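Local coordinates for putative epoxide hydrolase protein (Klebsiella pneumoniae subsp. pneumoniae, PDB 5BOV) that is probably a hydrolase of the alpha/beta hydrolase fold, perhaps acting on epoxides or lipid esters, with its substrate not established, at residues S155-Y158 and Q159-A163; Q191-D194 and A195-A198; A267-T270 and G271-H275; Q288-P291 and T292-V295. One frame throughout, in Å; residues are numbered along the deposited sequence.

Interaction 1: S155-Y158 and Q159-A163; sequences SWWY and QFYFA
The carboxamide of Gln159 lies almost flat against one face of the Trp156 indole, the two planes only 12° apart. Its NE2 sits toward the rim of that face, 3.8 Å from Trp156 CD2, and OE1 reaches CE3 of the same ring at 3.6 Å. CG of Gln159 stands between its own backbone N and carbonyl carbon (chi1 78°), and the extended chain beyond it carries the amide back over the indole. The same CG lies over the centre of one Phe160 face. The Phe162 ring presents one face to Tyr158 O, which comes within 3.2 Å of Phe162 CG while also accepting from Phe162 N at 2.9 Å. One turn apart, Trp157 and Tyr161 form a loose oblique pair with ring centroids 6.0 Å from each other. Gln159 N donates to Trp156 O, and Tyr161 N gives Trp157 O a nearly straight bond (167°) in the carbonyl plane. Tyr158 and Phe162 both meet Trp40, and Gln159 OE1 has a weak bond from Arg220. Trp157 NE1 bonds Gln185 OE1 and Tyr158 packs on Phe178 and Ile182 of helix 175-186, while Gln159 and Phe162 touch helix 209-220, so the short helix 157-162 lies between the two.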
loop_
_atom_site.group_PDB
_atom_site.type_symbol
_atom_site.label_atom_id
_atom_site.label_comp_id
_atom_site.label_asym_id
_atom_site.label_seq_id
_atom_site.Cartn_x
_atom_site.Cartn_y
_atom_site.Cartn_z
ATOM N N SER A 155 -18.917 -6.798 1.403
ATOM C CA SER A 155 -17.567 -6.789 0.796
ATOM C C SER A 155 -16.493 -6.167 1.709
ATOM O O SER A 155 -15.318 -6.487 1.560
ATOM C CB SER A 155 -17.608 -6.052 -0.568
ATOM O OG SER A 155 -17.512 -4.587 -0.440
ATOM N N TRP A 156 -16.844 -5.302 2.610
ATOM C CA TRP A 156 -15.927 -4.722 3.631
ATOM C C TRP A 156 -16.034 -5.426 5.047
ATOM O O TRP A 156 -15.589 -4.865 6.048
ATOM C CB TRP A 156 -16.247 -3.259 3.872
ATOM C CG TRP A 156 -15.746 -2.323 2.902
ATOM C CD1 TRP A 156 -16.489 -1.605 1.955
ATOM C CD2 TRP A 156 -14.445 -1.804 2.878
ATOM N NE1 TRP A 156 -15.652 -0.724 1.298
ATOM C CE2 TRP A 156 -14.382 -0.876 1.805
ATOM C CE3 TRP A 156 -13.272 -2.113 3.598
ATOM C CZ2 TRP A 156 -13.200 -0.199 1.480
ATOM C CZ3 TRP A 156 -12.087 -1.444 3.277
ATOM C CH2 TRP A 156 -12.071 -0.489 2.229
ATOM N N TRP A 157 -16.560 -6.621 5.076
ATOM C CA TRP A 157 -16.985 -7.298 6.342
ATOM C C TRP A 157 -15.888 -7.261 7.428
ATOM O O TRP A 157 -16.161 -7.058 8.593
ATOM C CB TRP A 157 -17.448 -8.715 6.105
ATOM C CG TRP A 157 -16.421 -9.677 5.758
ATOM C CD1 TRP A 157 -15.836 -9.831 4.545
ATOM C CD2 TRP A 157 -15.791 -10.614 6.654
ATOM N NE1 TRP A 157 -14.884 -10.814 4.635
ATOM C CE2 TRP A 157 -14.805 -11.278 5.921
ATOM C CE3 TRP A 157 -15.945 -10.915 8.019
ATOM C CZ2 TRP A 157 -14.022 -12.306 6.476
ATOM C CZ3 TRP A 157 -15.147 -11.907 8.576
ATOM C CH2 TRP A 157 -14.190 -12.577 7.792
ATOM N N TYR A 158 -14.656 -7.509 6.979
ATOM C CA TYR A 158 -13.560 -7.658 7.884
ATOM C C TYR A 158 -13.255 -6.400 8.676
ATOM O O TYR A 158 -12.793 -6.493 9.789
ATOM C CB TYR A 158 -12.283 -8.156 7.147
ATOM C CG TYR A 158 -11.933 -7.308 5.943
ATOM C CD1 TYR A 158 -12.476 -7.615 4.667
ATOM C CD2 TYR A 158 -11.117 -6.211 6.077
ATOM C CE1 TYR A 158 -12.187 -6.808 3.563
ATOM C CE2 TYR A 158 -10.842 -5.415 5.011
ATOM C CZ TYR A 158 -11.398 -5.729 3.756
ATOM O OH TYR A 158 -11.056 -4.916 2.696
ATOM N N GLN A 159 -13.536 -5.214 8.139
ATOM C CA GLN A 159 -13.198 -4.025 8.867
ATOM C C GLN A 159 -14.099 -3.918 10.077
ATOM O O GLN A 159 -13.699 -3.461 11.150
ATOM C CB GLN A 159 -13.270 -2.770 7.994
ATOM C CG GLN A 159 -14.616 -2.169 7.677
ATOM C CD GLN A 159 -14.486 -0.885 6.818
ATOM O OE1 GLN A 159 -13.390 -0.314 6.673
ATOM N NE2 GLN A 159 -15.547 -0.481 6.239
ATOM N N PHE A 160 -15.329 -4.342 9.910
ATOM C CA PHE A 160 -16.302 -4.377 11.057
ATOM C C PHE A 160 -15.971 -5.484 12.055
ATOM O O PHE A 160 -16.011 -5.224 13.300
ATOM C CB PHE A 160 -17.739 -4.480 10.618
ATOM C CG PHE A 160 -18.080 -3.500 9.524
ATOM C CD1 PHE A 160 -18.189 -2.148 9.807
ATOM C CD2 PHE A 160 -18.313 -3.944 8.241
ATOM C CE1 PHE A 160 -18.437 -1.223 8.801
ATOM C CE2 PHE A 160 -18.543 -3.027 7.230
ATOM C CZ PHE A 160 -18.625 -1.676 7.515
ATOM N N TYR A 161 -15.541 -6.645 11.563
ATOM C CA TYR A 161 -14.987 -7.657 12.460
ATOM C C TYR A 161 -13.860 -7.093 13.348
ATOM O O TYR A 161 -13.832 -7.211 14.575
ATOM C CB TYR A 161 -14.457 -8.798 11.624
ATOM C CG TYR A 161 -13.989 -10.023 12.384
ATOM C CD1 TYR A 161 -14.855 -10.721 13.255
ATOM C CD2 TYR A 161 -12.761 -10.564 12.200
ATOM C CE1 TYR A 161 -14.454 -11.882 13.907
ATOM C CE2 TYR A 161 -12.350 -11.727 12.834
ATOM C CZ TYR A 161 -13.195 -12.422 13.678
ATOM O OH TYR A 161 -12.764 -13.572 14.315
ATOM N N PHE A 162 -12.904 -6.404 12.687
ATOM C CA PHE A 162 -11.722 -5.835 13.358
ATOM C C PHE A 162 -12.071 -4.711 14.381
ATOM O O PHE A 162 -11.285 -4.374 15.235
ATOM C CB PHE A 162 -10.668 -5.320 12.360
ATOM C CG PHE A 162 -10.052 -6.394 11.469
ATOM C CD1 PHE A 162 -9.964 -7.719 11.867
ATOM C CD2 PHE A 162 -9.509 -6.013 10.245
ATOM C CE1 PHE A 162 -9.447 -8.656 11.000
ATOM C CE2 PHE A 162 -8.961 -6.946 9.388
ATOM C CZ PHE A 162 -8.917 -8.275 9.797
ATOM N N ALA A 163 -13.282 -4.177 14.303
ATOM C CA ALA A 163 -13.714 -3.156 15.237
ATOM C C ALA A 163 -14.059 -3.732 16.619
ATOM O O ALA A 163 -14.284 -2.958 17.521
ATOM C CB ALA A 163 -14.913 -2.429 14.669
#

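Interaction 2: Q191-D194 and A195-A198; sequences QFSD and ATFA
Ser193 and Thr196 join their hydroxyls directly, OG to OG1 at 2.9 Å, and a water completes the link by accepting from Ser193 N at 2.9 Å and lying 2.7 Å from Thr196 OG1. Thr196 OG1 therefore has two polar partners, and the water bridges the backbone and side chain on this open surface. With chi1 at 70°, Ser193 OG is folded back over the first turn, where it comes to within 3.0 Å of Thr196 N. Ser193 occupies the N-cap of helix 194-201, and the regular bonding of the helix begins from its own carbonyl: Phe197 N reaches Ser193 O at 3.1 Å, followed by Ala198 N to Asp194 O at 2.9 Å. The carboxylate of Asp194 turns to Lys180, making a salt bridge through OD1 to helix 175-186. Beneath the polar turn, Phe192 and Phe197 lie side by side and point the same way, the nearest atoms being Phe192 CE1 and Phe197 CB, 4.0 Å apart, in an oblique approach. Both rings meet Trp183 edge-to-face, Phe192 also stacks on His184, and Phe197 packs on Ala179 and Lys180 of helix 175-186.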
loop_
_atom_site.group_PDB
_atom_site.type_symbol
_atom_site.label_atom_id
_atom_site.label_comp_id
_atom_site.label_asym_id
_atom_site.label_seq_id
_atom_site.Cartn_x
_atom_site.Cartn_y
_atom_site.Cartn_z
ATOM N N GLN A 191 -5.098 -18.073 -8.961
ATOM C CA GLN A 191 -4.809 -19.398 -8.447
ATOM C C GLN A 191 -3.426 -19.453 -7.807
ATOM O O GLN A 191 -2.539 -20.220 -8.216
ATOM C CB GLN A 191 -4.945 -20.370 -9.613
ATOM C CG GLN A 191 -6.345 -20.424 -10.203
ATOM C CD GLN A 191 -6.401 -21.401 -11.372
ATOM O OE1 GLN A 191 -6.519 -20.981 -12.521
ATOM N NE2 GLN A 191 -6.239 -22.682 -11.104
ATOM N N PHE A 192 -3.216 -18.632 -6.777
ATOM C CA PHE A 192 -1.971 -18.595 -6.094
ATOM C C PHE A 192 -1.674 -19.867 -5.338
ATOM O O PHE A 192 -2.566 -20.508 -4.787
ATOM C CB PHE A 192 -1.892 -17.400 -5.111
ATOM C CG PHE A 192 -2.974 -17.393 -4.035
ATOM C CD1 PHE A 192 -2.770 -18.047 -2.876
ATOM C CD2 PHE A 192 -4.149 -16.700 -4.204
ATOM C CE1 PHE A 192 -3.701 -17.971 -1.842
ATOM C CE2 PHE A 192 -5.051 -16.633 -3.213
ATOM C CZ PHE A 192 -4.859 -17.348 -2.064
ATOM N N SER A 193 -0.404 -20.244 -5.325
ATOM C CA SER A 193 0.001 -21.492 -4.684
ATOM C C SER A 193 0.034 -21.340 -3.185
ATOM O O SER A 193 0.167 -20.212 -2.650
ATOM C CB SER A 193 1.391 -21.958 -5.180
ATOM O OG SER A 193 2.406 -21.100 -4.711
ATOM N N ASP A 194 -0.034 -22.459 -2.458
ATOM C CA ASP A 194 0.136 -22.376 -1.020
ATOM C C ASP A 194 1.445 -21.752 -0.621
ATOM O O ASP A 194 1.559 -21.046 0.345
ATOM C CB ASP A 194 0.140 -23.801 -0.400
ATOM C CG ASP A 194 -1.197 -24.518 -0.580
ATOM O OD1 ASP A 194 -2.255 -23.831 -0.608
ATOM O OD2 ASP A 194 -1.226 -25.743 -0.601
ATOM N N ALA A 195 2.503 -22.067 -1.381
ATOM C CA ALA A 195 3.831 -21.531 -1.031
ATOM C C ALA A 195 3.895 -20.050 -1.275
ATOM O O ALA A 195 4.558 -19.371 -0.529
ATOM C CB ALA A 195 4.946 -22.217 -1.844
ATOM N N THR A 196 3.231 -19.579 -2.297
ATOM C CA THR A 196 3.178 -18.152 -2.583
ATOM C C THR A 196 2.560 -17.477 -1.412
ATOM O O THR A 196 3.110 -16.483 -0.852
ATOM C CB THR A 196 2.452 -17.872 -3.910
ATOM O OG1 THR A 196 3.273 -18.340 -5.003
ATOM C CG2 THR A 196 2.182 -16.423 -4.076
ATOM N N PHE A 197 1.453 -18.011 -0.926
ATOM C CA PHE A 197 0.845 -17.388 0.221
ATOM C C PHE A 197 1.746 -17.443 1.438
ATOM O O PHE A 197 1.927 -16.467 2.163
ATOM C CB PHE A 197 -0.545 -18.001 0.556
ATOM C CG PHE A 197 -1.112 -17.439 1.766
ATOM C CD1 PHE A 197 -1.562 -16.117 1.734
ATOM C CD2 PHE A 197 -1.040 -18.088 2.981
ATOM C CE1 PHE A 197 -2.003 -15.544 2.888
ATOM C CE2 PHE A 197 -1.472 -17.479 4.134
ATOM C CZ PHE A 197 -1.925 -16.205 4.099
ATOM N N ALA A 198 2.282 -18.623 1.713
ATOM C CA ALA A 198 3.090 -18.812 2.879
ATOM C C ALA A 198 4.301 -17.922 2.985
ATOM O O ALA A 198 4.714 -17.483 4.072
ATOM C CB ALA A 198 3.502 -20.293 3.001
HETATM O O HOH W 1 1.541 -18.902 -6.974
#

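Interaction 3: A267-T270 and G271-H275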
loop_
_atom_site.group_PDB
_atom_site.type_symbol
_atom_site.label_atom_id
_atom_site.label_comp_id
_atom_site.label_asym_id
_atom_site.label_seq_id
_atom_site.Cartn_x
_atom_site.Cartn_y
_atom_site.Cartn_z
ATOM N N ALA A 267 -11.604 13.213 -11.565
ATOM C CA ALA A 267 -11.308 14.591 -11.258
ATOM C C ALA A 267 -10.497 14.759 -9.997
ATOM O O ALA A 267 -10.215 15.902 -9.635
ATOM C CB ALA A 267 -12.620 15.382 -11.159
ATOM N N LYS A 268 -10.024 13.661 -9.394
ATOM C CA LYS A 268 -9.084 13.777 -8.291
ATOM C C LYS A 268 -7.653 13.868 -8.753
ATOM O O LYS A 268 -6.778 14.146 -7.918
ATOM C CB LYS A 268 -9.213 12.607 -7.351
ATOM C CG LYS A 268 -10.598 12.352 -6.822
ATOM C CD LYS A 268 -11.183 13.597 -6.224
ATOM C CE LYS A 268 -10.462 14.089 -4.996
ATOM N NZ LYS A 268 -11.148 15.310 -4.459
ATOM N N PHE A 269 -7.389 13.774 -10.037
ATOM C CA PHE A 269 -6.014 13.807 -10.548
ATOM C C PHE A 269 -5.982 14.981 -11.566
ATOM O O PHE A 269 -6.625 14.889 -12.637
ATOM C CB PHE A 269 -5.713 12.511 -11.203
ATOM C CG PHE A 269 -5.739 11.359 -10.251
ATOM C CD1 PHE A 269 -4.646 11.112 -9.422
ATOM C CD2 PHE A 269 -6.868 10.623 -10.116
ATOM C CE1 PHE A 269 -4.723 10.088 -8.496
ATOM C CE2 PHE A 269 -6.918 9.565 -9.166
ATOM C CZ PHE A 269 -5.836 9.301 -8.401
ATOM N N THR A 270 -5.367 16.077 -11.154
ATOM C CA THR A 270 -5.459 17.307 -11.870
ATOM C C THR A 270 -4.304 17.580 -12.814
ATOM O O THR A 270 -4.320 18.634 -13.447
ATOM C CB THR A 270 -5.643 18.482 -10.899
ATOM O OG1 THR A 270 -4.617 18.462 -9.901
ATOM C CG2 THR A 270 -6.990 18.402 -10.217
ATOM N N GLY A 271 -3.290 16.685 -12.825
ATOM C CA GLY A 271 -2.226 16.778 -13.784
ATOM C C GLY A 271 -2.423 15.798 -14.919
ATOM O O GLY A 271 -3.519 15.485 -15.346
ATOM N N LYS A 272 -1.311 15.361 -15.493
ATOM C CA LYS A 272 -1.337 14.371 -16.544
ATOM C C LYS A 272 -1.908 13.111 -15.963
ATOM O O LYS A 272 -1.634 12.780 -14.810
ATOM C CB LYS A 272 0.103 14.134 -17.028
ATOM C CG LYS A 272 0.638 15.368 -17.731
ATOM C CD LYS A 272 2.034 15.084 -18.180
ATOM C CE LYS A 272 2.505 16.202 -19.101
ATOM N NZ LYS A 272 3.824 15.891 -19.718
ATOM N N TYR A 273 -2.711 12.420 -16.781
ATOM C CA TYR A 273 -3.529 11.292 -16.277
ATOM C C TYR A 273 -3.877 10.285 -17.317
ATOM O O TYR A 273 -4.188 10.622 -18.453
ATOM C CB TYR A 273 -4.849 11.838 -15.732
ATOM C CG TYR A 273 -5.702 10.788 -15.116
ATOM C CD1 TYR A 273 -5.376 10.280 -13.897
ATOM C CD2 TYR A 273 -6.763 10.241 -15.794
ATOM C CE1 TYR A 273 -6.139 9.250 -13.333
ATOM C CE2 TYR A 273 -7.547 9.227 -15.254
ATOM C CZ TYR A 273 -7.216 8.727 -14.029
ATOM O OH TYR A 273 -7.963 7.707 -13.449
ATOM N N GLU A 274 -3.906 9.018 -16.904
ATOM C CA GLU A 274 -4.449 7.940 -17.722
ATOM C C GLU A 274 -5.000 6.891 -16.788
ATOM O O GLU A 274 -4.383 6.639 -15.727
ATOM C CB GLU A 274 -3.335 7.355 -18.564
ATOM C CG GLU A 274 -3.835 6.314 -19.538
ATOM C CD GLU A 274 -2.746 5.581 -20.334
ATOM O OE1 GLU A 274 -1.646 6.108 -20.444
ATOM O OE2 GLU A 274 -3.086 4.481 -20.816
ATOM N N HIS A 275 -6.131 6.346 -17.152
ATOM C CA HIS A 275 -6.675 5.198 -16.454
ATOM C C HIS A 275 -6.561 3.940 -17.328
ATOM O O HIS A 275 -6.871 3.991 -18.528
ATOM C CB HIS A 275 -8.165 5.374 -16.090
ATOM C CG HIS A 275 -8.690 4.158 -15.410
ATOM N ND1 HIS A 275 -8.290 3.789 -14.148
ATOM C CD2 HIS A 275 -9.490 3.154 -15.852
ATOM C CE1 HIS A 275 -8.783 2.622 -13.832
ATOM N NE2 HIS A 275 -9.526 2.202 -14.866
HETATM O O HOH W 2 -6.171 15.812 -15.110
#
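The chain bends through Thr270 and Gly271 between the loop at 267-270 and the extended backbone of strand 273-278, and no direct hydrogen bond spans the bend. A water fills that role, donating to Phe269 O and to Gly271 O, each at 2.7 Å. The bend brings Phe269 and Tyr273 together. Their ring planes are only 21° apart, but the rings are slid past one another, with centroids 5.3 Å apart and little overlap. The closest side-chain touch comes from the stem of the phenylalanine, Phe269 CB lying 3.5 Å from Tyr273 CD1, while CD2 of Phe269 is 3.6 Å from Tyr273 CE1. Tyr273 holds CG opposite its backbone N (chi1 -176°), which sends one side of its ring across the base of the phenylalanine. The phenol oxygen is engaged beyond this pair, bonded to Thr249 OG1, and Phe269 also packs on Thr247 and Thr249. Backbone bonds join Lys268 and Thr270 to Ile243, and Lys272 and Glu274 to Thr247. The connection thus leads the chain from helix 262-265 into strand 273-278, which lies parallel to strand 247-252 at one margin of the central sheet of the alpha/beta hydrolase fold.

Interaction 4: Q288-P291 and T292-V295; sequences QEDP and TAFV
Asp290 leaves helical geometry after helix 286-289, and Pro291 opens helix 291-303, whose first turn is bonded from Phe294 N to Asp290 O at 3.0 Å and from Val295 N to Pro291 O at 2.9 Å. Asp290 holds the N-cap position, and its carboxylate makes the capping bond. Its CG is turned away from the backbone N (chi1 -164°), which brings OD1 over the first turn to accept from Ala293 N in a weak bond of 3.3 Å. OD2 rests against the methyl group of the same residue, 3.3 Å from Ala293 CB. A water adds to the cap: it donates to Asp290 OD1 at 2.6 Å and accepts from Thr292 N at 2.9 Å, reaching an amide that the carboxylate itself does not bond. OD1 thus accepts from two donors, the Ala293 amide weakly and the water. Val295 sets CG2 beside Pro291 O, at 3.2 Å, and both residues also touch Val50 of helix 50-56, with Pro291 on Gln49 as well. Phe294 turns its ring off the cap and likewise packs on Val50. Pro291 has no amide hydrogen to offer, so it suits the first turn of a helix, and the carboxylate and water answer the N-H groups that follow. The negative charge at this end of helix 291-303 would probably be favoured by the helix dipole.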
loop_
_atom_site.group_PDB
_atom_site.type_symbol
_atom_site.label_atom_id
_atom_site.label_comp_id
_atom_site.label_asym_id
_atom_site.label_seq_id
_atom_site.Cartn_x
_atom_site.Cartn_y
_atom_site.Cartn_z
ATOM N N GLN A 288 1.444 -8.355 -8.176
ATOM C CA GLN A 288 1.805 -9.752 -7.955
ATOM C C GLN A 288 1.147 -10.635 -9.052
ATOM O O GLN A 288 1.764 -11.640 -9.503
ATOM C CB GLN A 288 1.387 -10.217 -6.603
ATOM C CG GLN A 288 2.239 -11.427 -6.180
ATOM C CD GLN A 288 2.245 -11.718 -4.666
ATOM O OE1 GLN A 288 1.846 -10.923 -3.842
ATOM N NE2 GLN A 288 2.747 -12.911 -4.333
ATOM N N GLU A 289 -0.065 -10.299 -9.436
ATOM C CA GLU A 289 -0.888 -11.116 -10.368
ATOM C C GLU A 289 -0.560 -10.858 -11.806
ATOM O O GLU A 289 -0.682 -11.760 -12.613
ATOM C CB GLU A 289 -2.360 -10.801 -10.153
ATOM C CG GLU A 289 -2.867 -11.214 -8.787
ATOM C CD GLU A 289 -4.344 -10.809 -8.592
ATOM O OE1 GLU A 289 -5.138 -11.242 -9.495
ATOM O OE2 GLU A 289 -4.654 -10.204 -7.556
ATOM N N ASP A 290 -0.185 -9.645 -12.177
ATOM C CA ASP A 290 0.123 -9.244 -13.533
ATOM C C ASP A 290 1.357 -8.303 -13.577
ATOM O O ASP A 290 1.240 -7.117 -13.927
ATOM C CB ASP A 290 -1.080 -8.579 -14.187
ATOM C CG ASP A 290 -0.947 -8.483 -15.750
ATOM O OD1 ASP A 290 0.132 -8.744 -16.310
ATOM O OD2 ASP A 290 -1.934 -7.984 -16.300
ATOM N N PRO A 291 2.498 -8.823 -13.188
ATOM C CA PRO A 291 3.696 -7.994 -13.076
ATOM C C PRO A 291 4.102 -7.330 -14.421
ATOM O O PRO A 291 4.577 -6.218 -14.379
ATOM C CB PRO A 291 4.780 -8.952 -12.561
ATOM C CG PRO A 291 4.262 -10.317 -12.930
ATOM C CD PRO A 291 2.768 -10.213 -12.785
ATOM N N THR A 292 3.867 -8.013 -15.550
ATOM C CA THR A 292 4.194 -7.401 -16.859
ATOM C C THR A 292 3.429 -6.108 -17.073
ATOM O O THR A 292 4.002 -5.090 -17.441
ATOM C CB THR A 292 3.934 -8.426 -18.007
ATOM O OG1 THR A 292 4.760 -9.563 -17.738
ATOM C CG2 THR A 292 4.307 -7.861 -19.325
ATOM N N ALA A 293 2.121 -6.127 -16.837
ATOM C CA ALA A 293 1.325 -4.949 -17.042
ATOM C C ALA A 293 1.686 -3.893 -15.990
ATOM O O ALA A 293 1.639 -2.706 -16.291
ATOM C CB ALA A 293 -0.172 -5.258 -16.964
ATOM N N PHE A 294 2.024 -4.317 -14.787
ATOM C CA PHE A 294 2.332 -3.339 -13.771
ATOM C C PHE A 294 3.651 -2.606 -14.088
ATOM O O PHE A 294 3.725 -1.367 -13.949
ATOM C CB PHE A 294 2.404 -3.998 -12.399
ATOM C CG PHE A 294 2.365 -3.025 -11.287
ATOM C CD1 PHE A 294 3.497 -2.459 -10.766
ATOM C CD2 PHE A 294 1.135 -2.691 -10.716
ATOM C CE1 PHE A 294 3.440 -1.559 -9.734
ATOM C CE2 PHE A 294 1.090 -1.775 -9.677
ATOM C CZ PHE A 294 2.245 -1.225 -9.210
ATOM N N VAL A 295 4.669 -3.363 -14.452
ATOM C CA VAL A 295 5.899 -2.763 -14.927
ATOM C C VAL A 295 5.644 -1.736 -16.075
ATOM O O VAL A 295 6.189 -0.620 -16.013
ATOM C CB VAL A 295 6.875 -3.838 -15.398
ATOM C CG1 VAL A 295 8.088 -3.217 -16.111
ATOM C CG2 VAL A 295 7.350 -4.676 -14.259
HETATM O O HOH W 3 2.197 -10.376 -16.030
#

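Interactions 2 and 4 are both surface helix starts with a bridging water, but a serine at the N-cap position pairs its hydroxyl with a threonine in the first, and an aspartate makes a weak capping bond in the second. They also touch, Thr196 CG2 lying 3.6 Å from Gln288 NE2, whereas no other pair of contacts does. Interactions 1 and 3 are partly buried and rest more on aromatic side chains: an amide on an indole at the start of a short helix, and slid rings at the entry to a margin strand. Interactions 1 and 2 both lean on helix 175-186, with centres about 24 Å apart; interaction 3 joins a loop to an outermost strand of the sheet.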